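PDB 3WJ2: carboxylesterase from Ferroplasma acidiphilum, which probably hydrolyses carboxylic esters, as an alpha/beta-hydrolase adapted to low pH. Local coordinates for residues L65-D71 with K109-Y115; S77-H83 with R149-D155; F101-S106 with V297-R302; M176-L182 with L240-V246. All blocks are in the same frame, centred on the assembly; numbering follows the deposited sequence.

Contact 1. Residues L65-D71 with K109-Y115; sequences LNARMYD and KIISIEY
With CG of D71 anti to the backbone N (chi1 -178°) and the chain of K109 running extended before it bends at its last torsion (44°), the carboxylate and the ammonium meet across neighbouring strand ends. K109 NZ lies 2.7 Å from D71 OD2 in a salt bridge, reaching that oxygen from above the carboxylate plane, and the same ammonium also binds A75 O. D71 OD1 is taken up by the backbone N-H groups of N73 and A75. Y70 lays the edge of its ring along the partner strand: I110 O is 3.4 Å from Y70 CD2, and S112 CB is near the ring plane at CE2. One water bridges Y70 OH and S112 OG, and D96 also binds the phenol. Strands 63-71 and 109-113 are antiparallel neighbours near one margin of the mixed alpha/beta-hydrolase sheet, inside the outermost strand 52-60. R68 and S112 exchange both backbone bonds, R68 N to S112 O at 2.9 Å and S112 N to R68 O at 2.8 Å. On the face bearing A67 and M69 the cross-strand contacts are largely apolar: A67 CB meets I111 CG2 at 3.9 Å, and M69 CG rests against CG1 of the same isoleucine.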
# COMPACT_ATOMS: atom_id res chain seq x y z
N LEU B 65 25.81 18.62 29.45
CA LEU B 65 25.69 18.40 28.02
C LEU B 65 26.16 19.67 27.31
O LEU B 65 25.85 20.80 27.76
CB LEU B 65 24.20 18.28 27.63
CG LEU B 65 23.50 17.19 28.48
CD1 LEU B 65 22.03 17.07 27.95
CD2 LEU B 65 24.12 15.78 28.45
N ASN B 66 26.74 19.46 26.14
CA ASN B 66 26.94 20.61 25.25
C ASN B 66 25.63 21.01 24.59
O ASN B 66 24.77 20.15 24.28
CB ASN B 66 27.94 20.33 24.13
CG ASN B 66 29.36 20.13 24.62
OD1 ASN B 66 30.14 19.29 24.09
ND2 ASN B 66 29.72 20.91 25.57
N ALA B 67 25.44 22.32 24.34
CA ALA B 67 24.29 22.85 23.54
C ALA B 67 24.75 24.00 22.70
O ALA B 67 25.62 24.78 23.15
CB ALA B 67 23.18 23.26 24.36
N ARG B 68 24.28 24.08 21.46
CA ARG B 68 24.58 25.26 20.62
C ARG B 68 23.30 25.95 20.25
O ARG B 68 22.39 25.31 19.66
CB ARG B 68 25.42 24.87 19.40
CG ARG B 68 25.72 26.03 18.49
CD ARG B 68 26.72 25.67 17.43
NE ARG B 68 28.06 25.36 18.01
CZ ARG B 68 29.06 24.69 17.42
NH1 ARG B 68 28.96 24.16 16.17
NH2 ARG B 68 30.19 24.51 18.13
N MET B 69 23.24 27.26 20.48
CA MET B 69 22.10 28.08 20.19
C MET B 69 22.33 28.90 18.91
O MET B 69 23.42 29.46 18.70
CB MET B 69 21.87 29.04 21.35
CG MET B 69 20.66 29.82 21.27
SD MET B 69 20.58 31.18 20.11
CE MET B 69 22.00 32.34 20.40
N TYR B 70 21.40 28.79 17.96
CA TYR B 70 21.48 29.49 16.65
C TYR B 70 20.34 30.44 16.60
O TYR B 70 19.16 30.03 16.85
CB TYR B 70 21.28 28.50 15.50
CG TYR B 70 22.25 27.36 15.47
CD1 TYR B 70 23.40 27.42 14.68
CD2 TYR B 70 22.04 26.17 16.26
CE1 TYR B 70 24.25 26.36 14.63
CE2 TYR B 70 22.87 25.15 16.24
CZ TYR B 70 24.02 25.19 15.40
OH TYR B 70 24.88 24.12 15.32
N ASP B 71 20.57 31.72 16.27
CA ASP B 71 19.46 32.65 16.32
C ASP B 71 19.73 33.69 15.24
O ASP B 71 20.75 34.41 15.34
CB ASP B 71 19.43 33.35 17.69
CG ASP B 71 18.27 34.30 17.85
OD1 ASP B 71 17.39 34.37 16.97
OD2 ASP B 71 18.25 34.98 18.94
N LYS B 109 14.89 30.79 17.80
CA LYS B 109 16.13 30.22 18.35
C LYS B 109 16.05 28.68 18.16
O LYS B 109 15.01 28.05 18.50
CB LYS B 109 16.27 30.48 19.86
CG LYS B 109 16.66 31.99 20.14
CD LYS B 109 16.68 32.14 21.63
CE LYS B 109 17.45 33.46 22.19
NZ LYS B 109 17.13 34.69 21.43
N ILE B 110 17.12 28.13 17.69
CA ILE B 110 17.24 26.65 17.66
C ILE B 110 18.40 26.30 18.65
O ILE B 110 19.57 26.79 18.49
CB ILE B 110 17.65 26.16 16.19
CG1 ILE B 110 16.59 26.59 15.16
CG2 ILE B 110 17.87 24.59 16.12
CD1 ILE B 110 15.14 26.06 15.40
N ILE B 111 18.13 25.38 19.57
CA ILE B 111 19.15 25.01 20.55
C ILE B 111 19.41 23.53 20.34
O ILE B 111 18.61 22.67 20.74
CB ILE B 111 18.72 25.30 22.03
CG1 ILE B 111 18.37 26.82 22.13
CG2 ILE B 111 19.87 24.87 23.02
CD1 ILE B 111 17.80 27.21 23.55
N SER B 112 20.56 23.22 19.77
CA SER B 112 20.90 21.84 19.44
C SER B 112 21.61 21.22 20.62
O SER B 112 22.65 21.71 21.12
CB SER B 112 21.76 21.87 18.15
OG SER B 112 22.24 20.54 17.89
N ILE B 113 21.01 20.14 21.17
CA ILE B 113 21.52 19.55 22.41
C ILE B 113 22.20 18.23 22.22
O ILE B 113 21.71 17.33 21.51
CB ILE B 113 20.35 19.38 23.42
CG1 ILE B 113 19.81 20.76 23.80
CG2 ILE B 113 20.79 18.64 24.69
CD1 ILE B 113 18.36 20.70 24.25
N GLU B 114 23.41 18.13 22.77
CA GLU B 114 24.17 16.87 22.72
C GLU B 114 23.86 15.93 23.85
O GLU B 114 24.61 15.88 24.87
CB GLU B 114 25.72 17.09 22.71
CG GLU B 114 26.22 17.12 21.37
CD GLU B 114 27.73 17.36 21.32
OE1 GLU B 114 28.48 17.30 22.36
OE2 GLU B 114 28.10 17.71 20.21
N TYR B 115 22.85 15.06 23.66
CA TYR B 115 22.59 14.01 24.65
C TYR B 115 23.58 12.89 24.59
O TYR B 115 24.37 12.81 23.63
CB TYR B 115 21.15 13.46 24.39
CG TYR B 115 20.96 12.91 22.95
CD1 TYR B 115 21.28 11.55 22.66
CD2 TYR B 115 20.49 13.77 21.91
CE1 TYR B 115 21.08 11.10 21.34
CE2 TYR B 115 20.23 13.26 20.63
CZ TYR B 115 20.56 11.95 20.39
OH TYR B 115 20.43 11.36 19.15
O HOH W 1 27.78 16.89 25.28
O HOH W 2 24.12 21.29 15.70

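Contact 2. Residues S77-H83 with R149-D155; sequences SAILYYH and RIGVAGD
Strands 78-82 and 150-155 run parallel at the sheet centre, their axes 4.4 Å apart at closest approach and inclined by 27°. A ladder of backbone bonds joins them, including L80 N to G151 O and Y82 N to A153 O, both 2.9 Å; before it, S77 OG accepts from R149 N. On one face I79 CG2 presses on A153 CB at a tight 3.5 Å, and I79 CD1 lies over G151, where a CB would clash. On the other, L80 CG packs against I150 CG2. With CG anti to the backbone N (chi1 -164°), Y81 extends along the second strand, one ring face receiving G154 CA in a CH-pi contact 4.0 Å from the centroid. Its hydroxyl donates to D155 OD1 at 2.7 Å, on the anti side of a carboxylate nearly in the ring plane, and also bonds Y98 OH. A phenylalanine at Y81 would probably keep the ring packing but leave D155 OD1 and Y98 OH without this hydroxyl. D155 OD2 is bound by Y95 OH, and G154 opens a probable nucleophile elbow, as in related esterases. Phenol donors to both oxygens are expected to fix the rotation of the buried D155 carboxylate.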
# COMPACT_ATOMS: atom_id res chain seq x y z
N SER B 77 11.31 33.21 21.07
CA SER B 77 10.92 31.76 21.36
C SER B 77 12.00 30.81 20.78
O SER B 77 12.91 31.24 20.02
CB SER B 77 9.56 31.38 20.73
OG SER B 77 8.52 32.12 21.36
N ALA B 78 11.90 29.51 21.22
CA ALA B 78 12.94 28.57 20.90
C ALA B 78 12.40 27.20 20.61
O ALA B 78 11.38 26.80 21.22
CB ALA B 78 13.97 28.41 22.04
N ILE B 79 13.17 26.47 19.81
CA ILE B 79 12.98 24.98 19.68
C ILE B 79 14.24 24.31 20.21
O ILE B 79 15.34 24.65 19.79
CB ILE B 79 12.79 24.68 18.21
CG1 ILE B 79 11.49 25.16 17.64
CG2 ILE B 79 13.01 23.17 17.92
CD1 ILE B 79 10.19 24.59 18.29
N LEU B 80 14.08 23.34 21.13
CA LEU B 80 15.21 22.50 21.54
C LEU B 80 15.27 21.38 20.49
O LEU B 80 14.25 20.70 20.28
CB LEU B 80 15.02 21.95 22.93
CG LEU B 80 14.55 23.03 23.92
CD1 LEU B 80 14.52 22.31 25.31
CD2 LEU B 80 15.40 24.25 23.90
N TYR B 81 16.44 21.19 19.88
CA TYR B 81 16.59 20.23 18.76
C TYR B 81 17.46 19.11 19.23
O TYR B 81 18.60 19.31 19.72
CB TYR B 81 17.23 20.93 17.52
CG TYR B 81 17.01 20.02 16.33
CD1 TYR B 81 15.79 20.16 15.62
CD2 TYR B 81 17.94 19.04 16.02
CE1 TYR B 81 15.52 19.30 14.53
CE2 TYR B 81 17.62 18.11 14.94
CZ TYR B 81 16.41 18.26 14.28
OH TYR B 81 16.09 17.37 13.27
N TYR B 82 16.99 17.88 19.05
CA TYR B 82 17.77 16.70 19.40
C TYR B 82 18.11 15.92 18.14
O TYR B 82 17.28 15.40 17.39
CB TYR B 82 16.99 15.72 20.39
CG TYR B 82 16.54 16.50 21.64
CD1 TYR B 82 17.38 16.62 22.70
CD2 TYR B 82 15.26 17.17 21.66
CE1 TYR B 82 17.04 17.43 23.80
CE2 TYR B 82 14.91 17.94 22.77
CZ TYR B 82 15.80 18.00 23.84
OH TYR B 82 15.53 18.79 24.94
N HIS B 83 19.43 15.87 17.84
CA HIS B 83 19.83 15.34 16.51
C HIS B 83 19.58 13.83 16.42
O HIS B 83 19.38 13.10 17.44
CB HIS B 83 21.41 15.53 16.39
CG HIS B 83 22.24 14.72 17.36
ND1 HIS B 83 22.63 13.42 17.14
CD2 HIS B 83 22.79 15.07 18.54
CE1 HIS B 83 23.33 13.01 18.17
NE2 HIS B 83 23.43 14.00 19.03
N ARG B 149 7.94 31.10 24.02
CA ARG B 149 7.60 29.67 24.25
C ARG B 149 8.71 28.78 23.79
O ARG B 149 9.64 29.25 23.12
CB ARG B 149 6.32 29.25 23.51
CG ARG B 149 5.04 30.04 23.97
CD ARG B 149 3.67 29.52 23.41
NE ARG B 149 2.50 30.18 24.03
CZ ARG B 149 1.84 31.23 23.50
NH1 ARG B 149 2.25 31.78 22.36
NH2 ARG B 149 0.77 31.76 24.13
N ILE B 150 8.71 27.54 24.29
CA ILE B 150 9.74 26.51 23.94
C ILE B 150 9.07 25.29 23.43
O ILE B 150 8.20 24.72 24.15
CB ILE B 150 10.56 26.22 25.18
CG1 ILE B 150 11.23 27.53 25.70
CG2 ILE B 150 11.66 25.17 24.86
CD1 ILE B 150 11.96 27.31 27.02
N GLY B 151 9.48 24.86 22.22
CA GLY B 151 9.03 23.53 21.65
C GLY B 151 10.24 22.62 21.57
O GLY B 151 11.34 22.97 21.96
N VAL B 152 9.93 21.41 21.15
CA VAL B 152 11.00 20.39 21.00
C VAL B 152 10.91 19.78 19.64
O VAL B 152 9.85 19.76 19.03
CB VAL B 152 10.96 19.30 22.07
CG1 VAL B 152 11.25 19.93 23.47
CG2 VAL B 152 9.59 18.53 22.12
N ALA B 153 12.06 19.29 19.16
CA ALA B 153 12.09 18.77 17.78
C ALA B 153 13.23 17.80 17.64
O ALA B 153 14.17 17.83 18.46
CB ALA B 153 12.28 19.94 16.84
N GLY B 154 13.17 16.98 16.62
CA GLY B 154 14.39 16.11 16.33
C GLY B 154 14.15 15.33 15.03
O GLY B 154 13.12 15.51 14.40
N ASP B 155 15.18 14.62 14.64
CA ASP B 155 15.05 13.67 13.52
C ASP B 155 15.51 12.34 13.93
O ASP B 155 16.40 12.15 14.71
CB ASP B 155 15.88 14.19 12.32
CG ASP B 155 17.35 14.32 12.60
OD1 ASP B 155 17.75 15.21 13.40
OD2 ASP B 155 18.19 13.50 12.12

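Contact 3. Residues F101-S106 with V297-R302; sequences FLAKES and VKMVAR
The edge of the F101 ring meets V297, whose CG1 lies in the ring plane 3.7 Å from F101 CE2, while E105 CG, one turn further along the same helix, sits over one face toward the rim. F287 stacks on this ring as well. The R302 guanidinium is the second flat group: E105 OE1 approaches its edge in plane, and the aliphatic CE of K298 lies 3.3 Å above one face, offset toward the rim. Both bonds of this side-on grip end on E105 OE1, from R302 NE at 2.9 Å and R302 NH2 at 2.7 Å. The two planes are only 26° apart, and the paired bonds would limit rotation of the guanidinium. E105 bends at chi2 (-63°), which turns its carboxylate toward the arginine.

Beneath the ion pair the helices come close where A301 faces E105 and S106. A301 CB abuts E105 CB at 3.7 Å, and S106 CA approaches A301 O at 3.3 Å. The side chains of L102 and V297 cross at about a right angle, CD2 of the leucine touching CG1 of the valine. Charge continues beyond this chain, since K298 NZ and R302 NH2 each form a salt bridge with D306 of the second subunit. Segments 101-106 and 297-302 cross at -58° with their axes 8.4 Å apart; the helices they lie on, 96-106 and 291-303, belong to the layer packed on one face of the central sheet. Helices flanking a mostly parallel sheet in this way are characteristic of the alpha/beta-hydrolase fold, and here the pair also borders a subunit interface.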
# COMPACT_ATOMS: atom_id res chain seq x y z
N PHE B 101 20.39 26.01 8.98
CA PHE B 101 19.30 26.12 8.06
C PHE B 101 17.95 26.17 8.74
O PHE B 101 17.13 26.98 8.39
CB PHE B 101 19.40 24.92 7.08
CG PHE B 101 18.34 24.96 5.98
CD1 PHE B 101 18.45 25.90 4.94
CD2 PHE B 101 17.26 24.09 5.98
CE1 PHE B 101 17.54 25.93 3.91
CE2 PHE B 101 16.31 24.15 4.95
CZ PHE B 101 16.46 25.07 3.90
N LEU B 102 17.75 25.32 9.75
CA LEU B 102 16.51 25.51 10.49
C LEU B 102 16.38 26.85 11.13
O LEU B 102 15.29 27.34 11.20
CB LEU B 102 16.42 24.48 11.62
CG LEU B 102 16.33 23.02 11.22
CD1 LEU B 102 16.22 22.11 12.56
CD2 LEU B 102 15.14 22.72 10.34
N ALA B 103 17.45 27.39 11.72
CA ALA B 103 17.36 28.71 12.27
C ALA B 103 17.04 29.82 11.25
O ALA B 103 16.20 30.65 11.54
CB ALA B 103 18.68 28.99 13.03
N LYS B 104 17.66 29.70 10.08
CA LYS B 104 17.48 30.72 9.04
C LYS B 104 16.01 30.67 8.54
O LYS B 104 15.32 31.68 8.45
CB LYS B 104 18.47 30.53 7.94
CG LYS B 104 18.36 31.64 6.86
CD LYS B 104 19.74 32.36 6.53
CE LYS B 104 19.89 33.81 7.07
NZ LYS B 104 21.28 34.33 6.97
N GLU B 105 15.51 29.44 8.31
CA GLU B 105 14.17 29.33 7.76
C GLU B 105 13.00 29.53 8.74
O GLU B 105 11.92 29.99 8.37
CB GLU B 105 14.03 27.94 7.11
CG GLU B 105 14.99 27.73 5.91
CD GLU B 105 14.74 28.68 4.75
OE1 GLU B 105 13.62 29.20 4.63
OE2 GLU B 105 15.75 29.02 4.05
N SER B 106 13.20 29.20 10.05
CA SER B 106 12.18 29.37 11.02
C SER B 106 12.16 30.77 11.62
O SER B 106 11.14 31.19 12.07
CB SER B 106 12.30 28.36 12.21
OG SER B 106 13.54 28.58 12.92
N VAL B 297 11.76 20.50 4.45
CA VAL B 297 12.28 21.11 5.66
C VAL B 297 11.87 22.59 5.74
O VAL B 297 11.49 23.08 6.80
CB VAL B 297 13.83 20.97 5.72
CG1 VAL B 297 14.37 21.79 6.97
CG2 VAL B 297 14.25 19.54 5.77
N LYS B 298 11.99 23.37 4.64
CA LYS B 298 11.52 24.77 4.64
C LYS B 298 10.03 24.93 5.02
O LYS B 298 9.63 25.82 5.78
CB LYS B 298 11.69 25.37 3.22
CG LYS B 298 13.06 25.74 2.93
CD LYS B 298 13.23 26.19 1.40
CE LYS B 298 12.46 27.32 1.04
NZ LYS B 298 13.12 27.72 -0.26
N MET B 299 9.18 23.99 4.50
CA MET B 299 7.73 23.98 4.76
C MET B 299 7.55 23.90 6.31
O MET B 299 6.79 24.67 6.88
CB MET B 299 7.05 22.75 4.08
CG MET B 299 6.71 23.07 2.72
SD MET B 299 6.09 21.35 2.14
CE MET B 299 5.36 22.35 1.01
N VAL B 300 8.18 22.95 6.91
CA VAL B 300 8.04 22.73 8.36
C VAL B 300 8.59 23.92 9.12
O VAL B 300 7.93 24.47 10.01
CB VAL B 300 8.71 21.42 8.75
CG1 VAL B 300 8.71 21.31 10.26
CG2 VAL B 300 7.91 20.22 8.12
N ALA B 301 9.83 24.31 8.76
CA ALA B 301 10.47 25.35 9.54
C ALA B 301 9.68 26.63 9.50
O ALA B 301 9.69 27.33 10.50
CB ALA B 301 11.93 25.57 8.93
N ARG B 302 9.03 26.96 8.35
CA ARG B 302 8.28 28.14 8.23
C ARG B 302 6.95 28.19 8.93
O ARG B 302 6.42 29.31 9.10
CB ARG B 302 8.21 28.60 6.74
CG ARG B 302 9.56 28.91 6.19
CD ARG B 302 9.43 29.28 4.67
NE ARG B 302 10.80 29.54 4.17
CZ ARG B 302 11.03 30.02 2.96
NH1 ARG B 302 10.00 30.23 2.13
NH2 ARG B 302 12.27 30.30 2.56

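Contact 4. Residues M176-L182 with L240-V246; sequences MPAVQVL and LPPAIMV
The parallel pairing of strands 180-183 and 243-248 belongs to the half of the alpha/beta-hydrolase sheet beyond strand 150-155, and the loops leading into both strands join the contact. Q180 starts the ladder: its backbone N donates to P242 O at 2.9 Å, and its O accepts from I244 N. Its side chain adds a further bond, NE2 to P241 O at 3.0 Å, nearly straight at 173° with the acceptor in the amide plane. CG stands between the backbone N and the carbonyl carbon (chi1 56°), from where the otherwise extended chain crosses to P241. A leucine at Q180 would probably leave P241 O without this donor and weaken the tie between strand and loop. The axes of 180-182 and 243-246 differ by only 3°, and L182 N to I244 O (2.6 Å) and V246 N to L182 O carry the parallel register onward. Helices cover both faces here: V181 and V246 meet V300 of helix 291-303, whereas A243 and M245 face helix 254-266. On that latter face L182 CD1 touches M245 CE at 3.9 Å, and Q180 CG lies 3.7 Å from A243 CB. In the incoming loops, P241 CB packs against P177 O at 3.3 Å.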
# COMPACT_ATOMS: atom_id res chain seq x y z
N MET B 176 4.72 21.44 29.67
CA MET B 176 4.81 20.61 28.49
C MET B 176 5.43 21.56 27.39
O MET B 176 5.19 22.77 27.35
CB MET B 176 3.34 20.07 28.15
CG MET B 176 2.78 18.65 29.04
SD MET B 176 1.98 18.06 27.53
CE MET B 176 3.61 17.61 26.90
N PRO B 177 6.23 20.98 26.46
CA PRO B 177 6.63 21.81 25.29
C PRO B 177 5.47 22.35 24.47
O PRO B 177 4.37 21.74 24.48
CB PRO B 177 7.42 20.80 24.44
CG PRO B 177 7.88 19.73 25.41
CD PRO B 177 6.70 19.58 26.34
N ALA B 178 5.70 23.47 23.74
CA ALA B 178 4.66 24.13 23.00
C ALA B 178 4.26 23.34 21.73
O ALA B 178 3.16 23.49 21.26
CB ALA B 178 5.13 25.53 22.61
N VAL B 179 5.23 22.57 21.20
CA VAL B 179 5.03 21.83 19.95
C VAL B 179 6.08 20.72 19.95
O VAL B 179 7.09 20.90 20.64
CB VAL B 179 5.11 22.75 18.75
CG1 VAL B 179 6.54 23.45 18.60
CG2 VAL B 179 4.77 21.86 17.46
N GLN B 180 5.75 19.63 19.26
CA GLN B 180 6.71 18.56 19.01
C GLN B 180 6.84 18.44 17.54
O GLN B 180 5.88 18.16 16.86
CB GLN B 180 6.31 17.24 19.75
CG GLN B 180 4.88 16.75 19.38
CD GLN B 180 4.52 15.49 20.10
OE1 GLN B 180 5.32 14.59 20.18
NE2 GLN B 180 3.24 15.41 20.62
N VAL B 181 8.06 18.65 17.04
CA VAL B 181 8.26 18.67 15.54
C VAL B 181 9.11 17.40 15.27
O VAL B 181 10.29 17.25 15.74
CB VAL B 181 9.07 19.86 15.17
CG1 VAL B 181 9.22 19.77 13.62
CG2 VAL B 181 8.34 21.13 15.53
N LEU B 182 8.46 16.42 14.62
CA LEU B 182 9.06 15.08 14.59
C LEU B 182 9.39 14.73 13.16
O LEU B 182 8.55 14.34 12.37
CB LEU B 182 8.00 13.99 15.11
CG LEU B 182 7.47 14.38 16.51
CD1 LEU B 182 6.29 13.37 16.88
CD2 LEU B 182 8.53 14.42 17.63
N LEU B 240 -1.22 15.60 24.85
CA LEU B 240 0.17 15.87 24.32
C LEU B 240 0.23 17.19 23.54
O LEU B 240 -0.81 17.70 23.05
CB LEU B 240 0.55 14.72 23.40
CG LEU B 240 0.80 13.42 24.14
CD1 LEU B 240 1.07 12.24 23.29
CD2 LEU B 240 1.98 13.58 25.23
N PRO B 241 1.43 17.77 23.39
CA PRO B 241 1.58 18.98 22.60
C PRO B 241 1.24 18.82 21.11
O PRO B 241 1.39 17.73 20.57
CB PRO B 241 3.10 19.25 22.69
CG PRO B 241 3.61 18.47 23.93
CD PRO B 241 2.72 17.20 23.86
N PRO B 242 0.78 19.90 20.48
CA PRO B 242 0.49 19.89 19.02
C PRO B 242 1.75 19.29 18.32
O PRO B 242 2.88 19.58 18.78
CB PRO B 242 0.30 21.36 18.70
CG PRO B 242 -0.18 21.95 20.08
CD PRO B 242 0.56 21.22 21.11
N ALA B 243 1.50 18.52 17.27
CA ALA B 243 2.60 17.80 16.62
C ALA B 243 2.66 18.19 15.13
O ALA B 243 1.61 18.47 14.45
CB ALA B 243 2.41 16.31 16.71
N ILE B 244 3.92 18.18 14.64
CA ILE B 244 4.16 18.13 13.17
C ILE B 244 4.96 16.84 12.97
O ILE B 244 6.03 16.64 13.59
CB ILE B 244 4.97 19.29 12.70
CG1 ILE B 244 4.28 20.62 13.04
CG2 ILE B 244 5.28 19.18 11.18
CD1 ILE B 244 5.23 21.91 12.78
N MET B 245 4.48 15.97 12.04
CA MET B 245 5.11 14.66 11.77
C MET B 245 5.47 14.64 10.31
O MET B 245 4.65 14.94 9.45
CB MET B 245 4.17 13.46 12.03
CG MET B 245 4.76 12.14 11.56
SD MET B 245 6.06 11.53 12.70
CE MET B 245 5.06 10.91 14.14
N VAL B 246 6.77 14.35 10.06
CA VAL B 246 7.19 14.18 8.63
C VAL B 246 7.68 12.76 8.51
O VAL B 246 8.53 12.28 9.23
CB VAL B 246 8.41 15.13 8.37
CG1 VAL B 246 8.91 14.92 6.93
CG2 VAL B 246 7.95 16.64 8.62

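In the fold
Contacts 1, 2 and 4 are alternate pairings across one mixed sheet, each separated from the next by one further strand pairing. Contact 1 is antiparallel, contacts 2 and 4 parallel. K109 O to I79 N joins contact 1 to contact 2, and V152 O to V181 N continues to contact 4. Contact 3 joins helices instead: L102 reaches Y81 of contact 2, A103 meets Y70 and I110 of contact 1, and V300 packs on V181 and V246 of contact 4. All four are largely buried, but chemistry follows place: salt bridges occur in contacts 1 and 3, the latter beside another subunit, while contacts 2 and 4 rest on backbone ladders and mostly apolar side chains, without salt bridges between their segments.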